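Local coordinates for putative transcriptional regulator protein, LacI family (Rhizobium etli, PDB 3MIZ) that probably binds DNA as a transcriptional repressor of the LacI family, with a core resembling the periplasmic sugar-binding proteins, at residues A[72-77]-A[93-98]; A[112-117]-A[277-282]; A[137-142]-A[171-176]. All blocks are in the same frame, centred on the assembly; numbering follows the deposited sequence.

Contact 1. Residues A[72-77]-A[93-98]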
loop_
_atom_site.group_PDB
_atom_site.type_symbol
_atom_site.label_atom_id
_atom_site.label_comp_id
_atom_site.label_asym_id
_atom_site.label_seq_id
_atom_site.Cartn_x
_atom_site.Cartn_y
_atom_site.Cartn_z
ATOM N N ASP A 72 14.697 11.276 -21.509
ATOM C CA ASP A 72 13.932 11.988 -22.532
ATOM C C ASP A 72 12.862 12.916 -21.965
ATOM O O ASP A 72 12.570 13.962 -22.547
ATOM C CB ASP A 72 13.260 11.008 -23.496
ATOM C CG ASP A 72 14.249 10.308 -24.402
ATOM O OD1 ASP A 72 15.376 10.823 -24.569
ATOM O OD2 ASP A 72 13.883 9.247 -24.957
ATOM N N GLY A 73 12.273 12.525 -20.840
ATOM C CA GLY A 73 11.246 13.345 -20.222
ATOM C C GLY A 73 11.024 12.946 -18.773
ATOM O O GLY A 73 11.507 11.902 -18.330
ATOM N N VAL A 74 10.289 13.771 -18.037
ATOM C CA VAL A 74 10.011 13.501 -16.629
ATOM C C VAL A 74 8.528 13.558 -16.294
ATOM O O VAL A 74 7.801 14.432 -16.763
ATOM C CB VAL A 74 10.720 14.525 -15.695
ATOM C CG1 VAL A 74 10.172 14.409 -14.260
ATOM C CG2 VAL A 74 12.207 14.292 -15.691
ATOM N N LEU A 75 8.083 12.606 -15.488
ATOM C CA LEU A 75 6.712 12.609 -15.019
ATOM C C LEU A 75 6.871 12.949 -13.544
ATOM O O LEU A 75 7.421 12.173 -12.768
ATOM C CB LEU A 75 6.072 11.237 -15.215
ATOM C CG LEU A 75 5.872 10.929 -16.700
ATOM C CD1 LEU A 75 5.541 9.464 -16.896
ATOM C CD2 LEU A 75 4.761 11.827 -17.249
ATOM N N TYR A 76 6.441 14.150 -13.183
ATOM C CA TYR A 76 6.523 14.639 -11.815
ATOM C C TYR A 76 5.251 14.163 -11.136
ATOM O O TYR A 76 4.174 14.700 -11.388
ATOM C CB TYR A 76 6.557 16.161 -11.829
ATOM C CG TYR A 76 7.057 16.756 -10.556
ATOM C CD1 TYR A 76 8.426 16.827 -10.302
ATOM C CD2 TYR A 76 6.174 17.275 -9.608
ATOM C CE1 TYR A 76 8.911 17.404 -9.149
ATOM C CE2 TYR A 76 6.652 17.857 -8.442
ATOM C CZ TYR A 76 8.028 17.919 -8.224
ATOM O OH TYR A 76 8.528 18.507 -7.085
ATOM N N VAL A 77 5.382 13.168 -10.266
ATOM C CA VAL A 77 4.227 12.581 -9.603
ATOM C C VAL A 77 4.237 12.727 -8.086
ATOM O O VAL A 77 5.212 12.382 -7.414
ATOM C CB VAL A 77 4.139 11.070 -9.947
ATOM C CG1 VAL A 77 2.877 10.457 -9.350
ATOM C CG2 VAL A 77 4.190 10.881 -11.449
ATOM N N ILE A 93 14.024 19.881 -18.885
ATOM C CA ILE A 93 13.660 18.611 -19.508
ATOM C C ILE A 93 12.145 18.601 -19.671
ATOM O O ILE A 93 11.431 19.051 -18.774
ATOM C CB ILE A 93 14.040 17.410 -18.608
ATOM C CG1 ILE A 93 15.541 17.420 -18.313
ATOM C CG2 ILE A 93 13.624 16.105 -19.284
ATOM C CD1 ILE A 93 15.995 16.285 -17.406
ATOM N N PRO A 94 11.635 18.102 -20.813
ATOM C CA PRO A 94 10.179 18.066 -21.010
ATOM C C PRO A 94 9.565 17.380 -19.793
ATOM O O PRO A 94 9.997 16.289 -19.412
ATOM C CB PRO A 94 10.025 17.237 -22.279
ATOM C CG PRO A 94 11.244 17.632 -23.070
ATOM C CD PRO A 94 12.341 17.622 -22.016
ATOM N N THR A 95 8.559 18.016 -19.200
ATOM C CA THR A 95 7.931 17.486 -17.995
ATOM C C THR A 95 6.409 17.610 -17.961
ATOM O O THR A 95 5.846 18.600 -18.419
ATOM C CB THR A 95 8.484 18.218 -16.758
ATOM O OG1 THR A 95 9.900 18.018 -16.681
ATOM C CG2 THR A 95 7.830 17.710 -15.480
ATOM N N VAL A 96 5.756 16.590 -17.414
ATOM C CA VAL A 96 4.308 16.598 -17.248
ATOM C C VAL A 96 4.064 16.251 -15.781
ATOM O O VAL A 96 4.645 15.300 -15.255
ATOM C CB VAL A 96 3.605 15.563 -18.152
ATOM C CG1 VAL A 96 2.129 15.465 -17.783
ATOM C CG2 VAL A 96 3.731 15.978 -19.615
HETATM N N MSE A 97 3.238 17.044 -15.113
HETATM C CA MSE A 97 2.934 16.804 -13.704
HETATM C C MSE A 97 1.683 15.936 -13.571
HETATM O O MSE A 97 0.707 16.138 -14.286
HETATM C CB MSE A 97 2.730 18.144 -12.980
HETATM C CG MSE A 97 4.001 18.990 -12.933
HETATM SE SE MSE A 97 3.715 20.756 -12.170
HETATM C CE MSE A 97 3.480 20.229 -10.338
ATOM N N ILE A 98 1.728 14.961 -12.666
ATOM C CA ILE A 98 0.589 14.068 -12.452
ATOM C C ILE A 98 0.202 14.014 -10.975
ATOM O O ILE A 98 1.039 13.718 -10.113
ATOM C CB ILE A 98 0.902 12.635 -12.925
ATOM C CG1 ILE A 98 1.336 12.654 -14.402
ATOM C CG2 ILE A 98 -0.354 11.757 -12.759
ATOM C CD1 ILE A 98 2.012 11.355 -14.874
#

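Contact 2. Residues A[112-117]-A[277-282]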
loop_
_atom_site.group_PDB
_atom_site.type_symbol
_atom_site.label_atom_id
_atom_site.label_comp_id
_atom_site.label_asym_id
_atom_site.label_seq_id
_atom_site.Cartn_x
_atom_site.Cartn_y
_atom_site.Cartn_z
ATOM N N GLU A 112 -4.738 16.032 -13.085
ATOM C CA GLU A 112 -5.132 15.663 -11.727
ATOM C C GLU A 112 -6.523 15.042 -11.674
ATOM O O GLU A 112 -7.314 15.181 -12.609
ATOM C CB GLU A 112 -5.206 16.906 -10.848
ATOM C CG GLU A 112 -3.951 17.745 -10.723
ATOM C CD GLU A 112 -4.281 19.100 -10.129
ATOM O OE1 GLU A 112 -4.769 19.970 -10.882
ATOM O OE2 GLU A 112 -4.078 19.289 -8.913
ATOM N N PRO A 113 -6.850 14.386 -10.549
ATOM C CA PRO A 113 -8.160 13.758 -10.357
ATOM C C PRO A 113 -9.083 14.850 -9.819
ATOM O O PRO A 113 -8.609 15.831 -9.231
ATOM C CB PRO A 113 -7.868 12.682 -9.317
ATOM C CG PRO A 113 -6.870 13.358 -8.440
ATOM C CD PRO A 113 -5.936 14.027 -9.448
ATOM N N ASP A 114 -10.389 14.691 -10.001
ATOM C CA ASP A 114 -11.335 15.696 -9.538
ATOM C C ASP A 114 -11.975 15.328 -8.194
ATOM O O ASP A 114 -13.095 14.819 -8.154
ATOM C CB ASP A 114 -12.427 15.888 -10.589
ATOM C CG ASP A 114 -13.109 17.233 -10.486
ATOM O OD1 ASP A 114 -13.229 17.772 -9.367
ATOM O OD2 ASP A 114 -13.546 17.740 -11.539
ATOM N N ASP A 115 -11.258 15.585 -7.103
ATOM C CA ASP A 115 -11.748 15.307 -5.753
ATOM C C ASP A 115 -13.106 15.938 -5.491
ATOM O O ASP A 115 -13.989 15.326 -4.891
ATOM C CB ASP A 115 -10.758 15.846 -4.719
ATOM C CG ASP A 115 -9.485 15.052 -4.680
ATOM O OD1 ASP A 115 -9.373 14.157 -3.823
ATOM O OD2 ASP A 115 -8.610 15.306 -5.528
ATOM N N TYR A 116 -13.258 17.177 -5.927
ATOM C CA TYR A 116 -14.499 17.906 -5.722
ATOM C C TYR A 116 -15.679 17.210 -6.406
ATOM O O TYR A 116 -16.724 16.975 -5.786
ATOM C CB TYR A 116 -14.347 19.336 -6.254
ATOM C CG TYR A 116 -15.484 20.248 -5.858
ATOM C CD1 TYR A 116 -15.451 20.954 -4.661
ATOM C CD2 TYR A 116 -16.611 20.375 -6.665
ATOM C CE1 TYR A 116 -16.514 21.763 -4.277
ATOM C CE2 TYR A 116 -17.677 21.182 -6.289
ATOM C CZ TYR A 116 -17.623 21.872 -5.098
ATOM O OH TYR A 116 -18.680 22.670 -4.721
ATOM N N GLN A 117 -15.514 16.878 -7.681
ATOM C CA GLN A 117 -16.573 16.218 -8.432
ATOM C C GLN A 117 -16.915 14.869 -7.803
ATOM O O GLN A 117 -18.088 14.530 -7.645
ATOM C CB GLN A 117 -16.138 16.035 -9.891
ATOM C CG GLN A 117 -16.927 14.994 -10.681
ATOM C CD GLN A 117 -16.329 13.611 -10.555
ATOM O OE1 GLN A 117 -15.117 13.445 -10.663
ATOM N NE2 GLN A 117 -17.176 12.603 -10.340
ATOM N N SER A 277 -4.324 22.868 -17.613
ATOM C CA SER A 277 -4.640 21.769 -16.718
ATOM C C SER A 277 -5.791 20.887 -17.188
ATOM O O SER A 277 -6.797 21.372 -17.701
ATOM C CB SER A 277 -4.963 22.326 -15.330
ATOM O OG SER A 277 -5.512 21.330 -14.487
ATOM N N ARG A 278 -5.618 19.582 -17.016
ATOM C CA ARG A 278 -6.649 18.611 -17.359
ATOM C C ARG A 278 -7.070 18.017 -16.026
ATOM O O ARG A 278 -6.224 17.761 -15.165
ATOM C CB ARG A 278 -6.095 17.478 -18.222
ATOM C CG ARG A 278 -5.696 17.852 -19.630
ATOM C CD ARG A 278 -5.143 16.623 -20.314
ATOM N NE ARG A 278 -4.804 16.853 -21.710
ATOM C CZ ARG A 278 -4.323 15.910 -22.515
ATOM N NH1 ARG A 278 -4.129 14.679 -22.050
ATOM N NH2 ARG A 278 -4.048 16.194 -23.782
ATOM N N VAL A 279 -8.365 17.813 -15.835
ATOM C CA VAL A 279 -8.826 17.215 -14.597
ATOM C C VAL A 279 -9.682 16.009 -14.968
ATOM O O VAL A 279 -10.681 16.141 -15.673
ATOM C CB VAL A 279 -9.639 18.213 -13.747
ATOM C CG1 VAL A 279 -9.969 17.592 -12.406
ATOM C CG2 VAL A 279 -8.835 19.488 -13.538
ATOM N N VAL A 280 -9.266 14.833 -14.510
ATOM C CA VAL A 280 -9.985 13.597 -14.807
ATOM C C VAL A 280 -10.981 13.247 -13.703
ATOM O O VAL A 280 -10.647 13.252 -12.523
ATOM C CB VAL A 280 -8.998 12.426 -14.997
ATOM C CG1 VAL A 280 -9.760 11.137 -15.293
ATOM C CG2 VAL A 280 -8.023 12.747 -16.121
ATOM N N SER A 281 -12.210 12.935 -14.099
ATOM C CA SER A 281 -13.259 12.602 -13.146
ATOM C C SER A 281 -12.990 11.341 -12.328
ATOM O O SER A 281 -12.218 10.471 -12.728
ATOM C CB SER A 281 -14.591 12.441 -13.887
ATOM O OG SER A 281 -14.505 11.404 -14.850
ATOM N N CYS A 282 -13.631 11.266 -11.167
ATOM C CA CYS A 282 -13.527 10.107 -10.289
ATOM C C CYS A 282 -14.805 9.309 -10.519
ATOM O O CYS A 282 -15.900 9.858 -10.451
ATOM C CB CYS A 282 -13.451 10.545 -8.828
ATOM S SG CYS A 282 -11.942 11.447 -8.410
#

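Contact 3. Residues A[137-142]-A[171-176]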
loop_
_atom_site.group_PDB
_atom_site.type_symbol
_atom_site.label_atom_id
_atom_site.label_comp_id
_atom_site.label_asym_id
_atom_site.label_seq_id
_atom_site.Cartn_x
_atom_site.Cartn_y
_atom_site.Cartn_z
ATOM N N ILE A 137 -16.462 12.153 8.251
ATOM C CA ILE A 137 -15.269 12.146 9.083
ATOM C C ILE A 137 -14.110 12.522 8.167
ATOM O O ILE A 137 -13.763 11.798 7.221
ATOM C CB ILE A 137 -15.067 10.778 9.756
ATOM C CG1 ILE A 137 -16.315 10.425 10.577
ATOM C CG2 ILE A 137 -13.879 10.830 10.691
ATOM C CD1 ILE A 137 -16.191 9.139 11.370
ATOM N N ARG A 138 -13.548 13.694 8.453
ATOM C CA ARG A 138 -12.474 14.306 7.678
ATOM C C ARG A 138 -11.090 13.683 7.641
ATOM O O ARG A 138 -10.535 13.270 8.661
ATOM C CB ARG A 138 -12.304 15.763 8.126
ATOM C CG ARG A 138 -13.564 16.601 8.019
ATOM C CD ARG A 138 -13.387 17.929 8.735
ATOM N NE ARG A 138 -12.306 18.726 8.154
ATOM C CZ ARG A 138 -11.904 19.895 8.644
ATOM N NH1 ARG A 138 -12.488 20.397 9.723
ATOM N NH2 ARG A 138 -10.935 20.573 8.043
ATOM N N LEU A 139 -10.534 13.656 6.437
ATOM C CA LEU A 139 -9.183 13.174 6.204
ATOM C C LEU A 139 -8.293 14.341 6.656
ATOM O O LEU A 139 -8.774 15.472 6.802
ATOM C CB LEU A 139 -8.985 12.908 4.707
ATOM C CG LEU A 139 -7.614 12.464 4.190
ATOM C CD1 LEU A 139 -7.240 11.115 4.768
ATOM C CD2 LEU A 139 -7.656 12.393 2.669
ATOM N N ASN A 140 -7.013 14.060 6.881
ATOM C CA ASN A 140 -6.037 15.064 7.316
ATOM C C ASN A 140 -6.244 16.406 6.611
ATOM O O ASN A 140 -6.080 16.501 5.399
ATOM C CB ASN A 140 -4.617 14.567 7.034
ATOM C CG ASN A 140 -3.564 15.328 7.824
ATOM O OD1 ASN A 140 -3.715 16.521 8.096
ATOM N ND2 ASN A 140 -2.490 14.644 8.185
ATOM N N PRO A 141 -6.598 17.465 7.364
ATOM C CA PRO A 141 -6.833 18.812 6.818
ATOM C C PRO A 141 -5.662 19.431 6.055
ATOM O O PRO A 141 -5.853 20.357 5.260
ATOM C CB PRO A 141 -7.198 19.632 8.054
ATOM C CG PRO A 141 -7.818 18.632 8.956
ATOM C CD PRO A 141 -6.910 17.428 8.803
ATOM N N ILE A 142 -4.453 18.934 6.293
ATOM C CA ILE A 142 -3.284 19.463 5.596
ATOM C C ILE A 142 -3.356 19.085 4.120
ATOM O O ILE A 142 -2.770 19.746 3.260
ATOM C CB ILE A 142 -1.969 18.903 6.191
ATOM C CG1 ILE A 142 -0.769 19.602 5.545
ATOM C CG2 ILE A 142 -1.880 17.409 5.948
ATOM C CD1 ILE A 142 0.578 19.186 6.126
ATOM N N LEU A 171 -13.277 15.737 12.671
ATOM C CA LEU A 171 -11.936 15.424 12.203
ATOM C C LEU A 171 -11.683 13.991 12.641
ATOM O O LEU A 171 -12.195 13.555 13.675
ATOM C CB LEU A 171 -10.891 16.328 12.865
ATOM C CG LEU A 171 -10.807 17.781 12.409
ATOM C CD1 LEU A 171 -9.832 18.539 13.307
ATOM C CD2 LEU A 171 -10.358 17.828 10.960
ATOM N N GLY A 172 -10.900 13.257 11.860
ATOM C CA GLY A 172 -10.588 11.889 12.222
ATOM C C GLY A 172 -9.102 11.744 12.489
ATOM O O GLY A 172 -8.653 10.753 13.055
HETATM N N MSE A 173 -8.329 12.749 12.090
HETATM C CA MSE A 173 -6.891 12.693 12.277
HETATM C C MSE A 173 -6.266 14.047 12.012
HETATM O O MSE A 173 -6.893 14.935 11.435
HETATM C CB MSE A 173 -6.289 11.704 11.293
HETATM C CG MSE A 173 -6.414 12.215 9.880
HETATM SE SE MSE A 173 -5.654 11.018 8.611
HETATM C CE MSE A 173 -7.009 9.623 8.668
ATOM N N ASP A 174 -5.011 14.181 12.416
ATOM C CA ASP A 174 -4.259 15.407 12.209
ATOM C C ASP A 174 -2.789 15.118 12.451
ATOM O O ASP A 174 -2.437 14.079 12.998
ATOM C CB ASP A 174 -4.755 16.518 13.141
ATOM C CG ASP A 174 -4.745 16.111 14.603
ATOM O OD1 ASP A 174 -3.673 15.730 15.118
ATOM O OD2 ASP A 174 -5.813 16.186 15.241
ATOM N N GLY A 175 -1.928 16.035 12.033
ATOM C CA GLY A 175 -0.507 15.827 12.216
ATOM C C GLY A 175 0.183 15.574 10.889
ATOM O O GLY A 175 -0.422 15.761 9.829
ATOM N N PRO A 176 1.454 15.146 10.913
ATOM C CA PRO A 176 2.206 14.874 9.684
ATOM C C PRO A 176 1.563 13.742 8.884
ATOM O O PRO A 176 1.215 12.707 9.442
ATOM C CB PRO A 176 3.593 14.482 10.202
ATOM C CG PRO A 176 3.672 15.167 11.554
ATOM C CD PRO A 176 2.295 14.934 12.103
HETATM O O HOH W 1 -9.254 15.109 10.264
HETATM O O HOH W 2 -2.988 17.924 10.362
#

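Contact 1. Residues A[72-77]-A[93-98]
Leu75 and Ile98 meet on the densely packed face of this strand pair. Leu75 CD2 lies 3.7 Å from Ile98 CD1 and 4.0 Å from Val96 CB. With CG1 beside the backbone N (chi1 -56°) and the chain extended beyond it, Ile98 sends CD1 back to Leu75. Val77 CG2 rests on Ile98 CB at 4.0 Å. Helices 30-42 and 253-268 close over this face. The two strands are neighbours in a parallel four-stranded sheet, and 95-97 is its outermost strand in this chain. Helices pack on both faces of it, as in the alpha/beta lobes of periplasmic binding proteins. Four backbone bonds hold the pair, from Val74 N to Pro94 O at the start to Ile98 N on Tyr76 O (2.8 Å, 171°) at the end. On the other face, Tyr76 and Met97, a selenomethionine, run alongside each other in the same direction. Tyr76 CB meets Met97 CG at 4.0 Å. Trp63 of helix 56-68 touches Val74, Tyr76 and Thr95 there. The packing thins toward the start of the segments, where Ile93 and Pro94 are partly exposed. Ile93 CG2 reaches Gly73 CA at 3.8 Å, and Pro94 CD lies 3.7 Å from Asp72 O.

Contact 2. Residues A[112-117]-A[277-282]
Gln117 grips the backbone of Cys282 with both ends of its side-chain amide. The contact joins strand 110-113 and the start of helix 115-127 to strand 277-285, which runs parallel to strand 110-113. These are connections between the two lobes of the periplasmic-binding-protein fold. Gln117 CB points toward the partner segment. CG stands opposite the backbone N (chi1 162°), and a bend at chi2 (-89°) turns the amide onto Cys282. Gln117 CD lies 3.6 Å from Cys282 N. Gln117 OE1 accepts from Cys282 N at 2.7 Å, on a lone pair and in the carbonyl plane. Gln117 OE1 also lies 3.2 Å from Ser281 CA. NE2 donates to Cys282 O, which lies close to the amide plane. The two bonds together fix the rotation of the amide. NE2 has a second partner, Asp121 OD2. Asp114 is the N-cap of the helix. Its OD1 accepts from Gln117 N, met from above the carboxylate plane. The same side chain crosses Val279 at about a right angle, with Asp114 CB 3.5 Å from Val279 CG1. Backbone bonds continue the sheet, among them Val280 N to Glu112 O at 2.7 Å. Glu112 and Asp115 turn their carboxylates to other partners: Arg81 binds both, and Arg149 also binds Asp115. Near the helix start, Cys282 SG comes to 3.6 Å from Asp114 O.

Contact 3. Residues A[137-142]-A[171-176]
Arg138 bends at chi3 (61°), which lays its guanidinium against Leu171. Leu171 CG sits beside the backbone N (chi1 -74°), and Leu171 CD2 comes over one face of that group, offset toward the rim, 3.5 Å from Arg138 CZ. Leu171 CD2 also lies 3.3 Å from Pro141 CG, tighter than usual for two carbons. Strands 134-138 and 167-174 are the parallel neighbours of a beta-alpha-beta unit, connected through helix 144-160. Past the one bridge, Arg138 with Leu171, they part and water fills in. Water 1 donates to Arg138 O and Met173 O. Gly172 N shares its one N-H between this water and Arg138 O; the direct bond to Arg138 O is bent and longer, 3.2 Å. On the other side, Met173, a selenomethionine, sets SE 4.0 Å from Asn140 CB. Asn140 ND2 gives Gly175 O a straight bond (2.9 Å, 173°) that lies in the amide plane but meets the carbonyl from above its plane. OD1 accepts from Ile142 N, an Asx turn, and from water 2, which accepts from Gly175 N. Glu180 OE2 is a further partner of ND2. These bonds fix the amide's flip and tie the segments together where their own strand pairing has ended.

Overall arrangement
The three contacts sample two lobes and the connection between them. Contact 1 lies in the parallel sheet of one lobe, contact 3 in the mixed sheet of the other. Their centres are about 30 Å apart, on opposite sides of the chain's centre. Contact 2 sits nearer the middle, about 19 Å from contact 1 and 21 Å from contact 3, centre to centre. None touches another; contacts 1 and 2 come within about 6 Å at their nearest atoms. Helix 253-268 packs on both contacts 1 and 2. Helix 115-127 leads from contact 2 to strand 134-138, and contact 3 is nested inside the long loop that contact 2 closes.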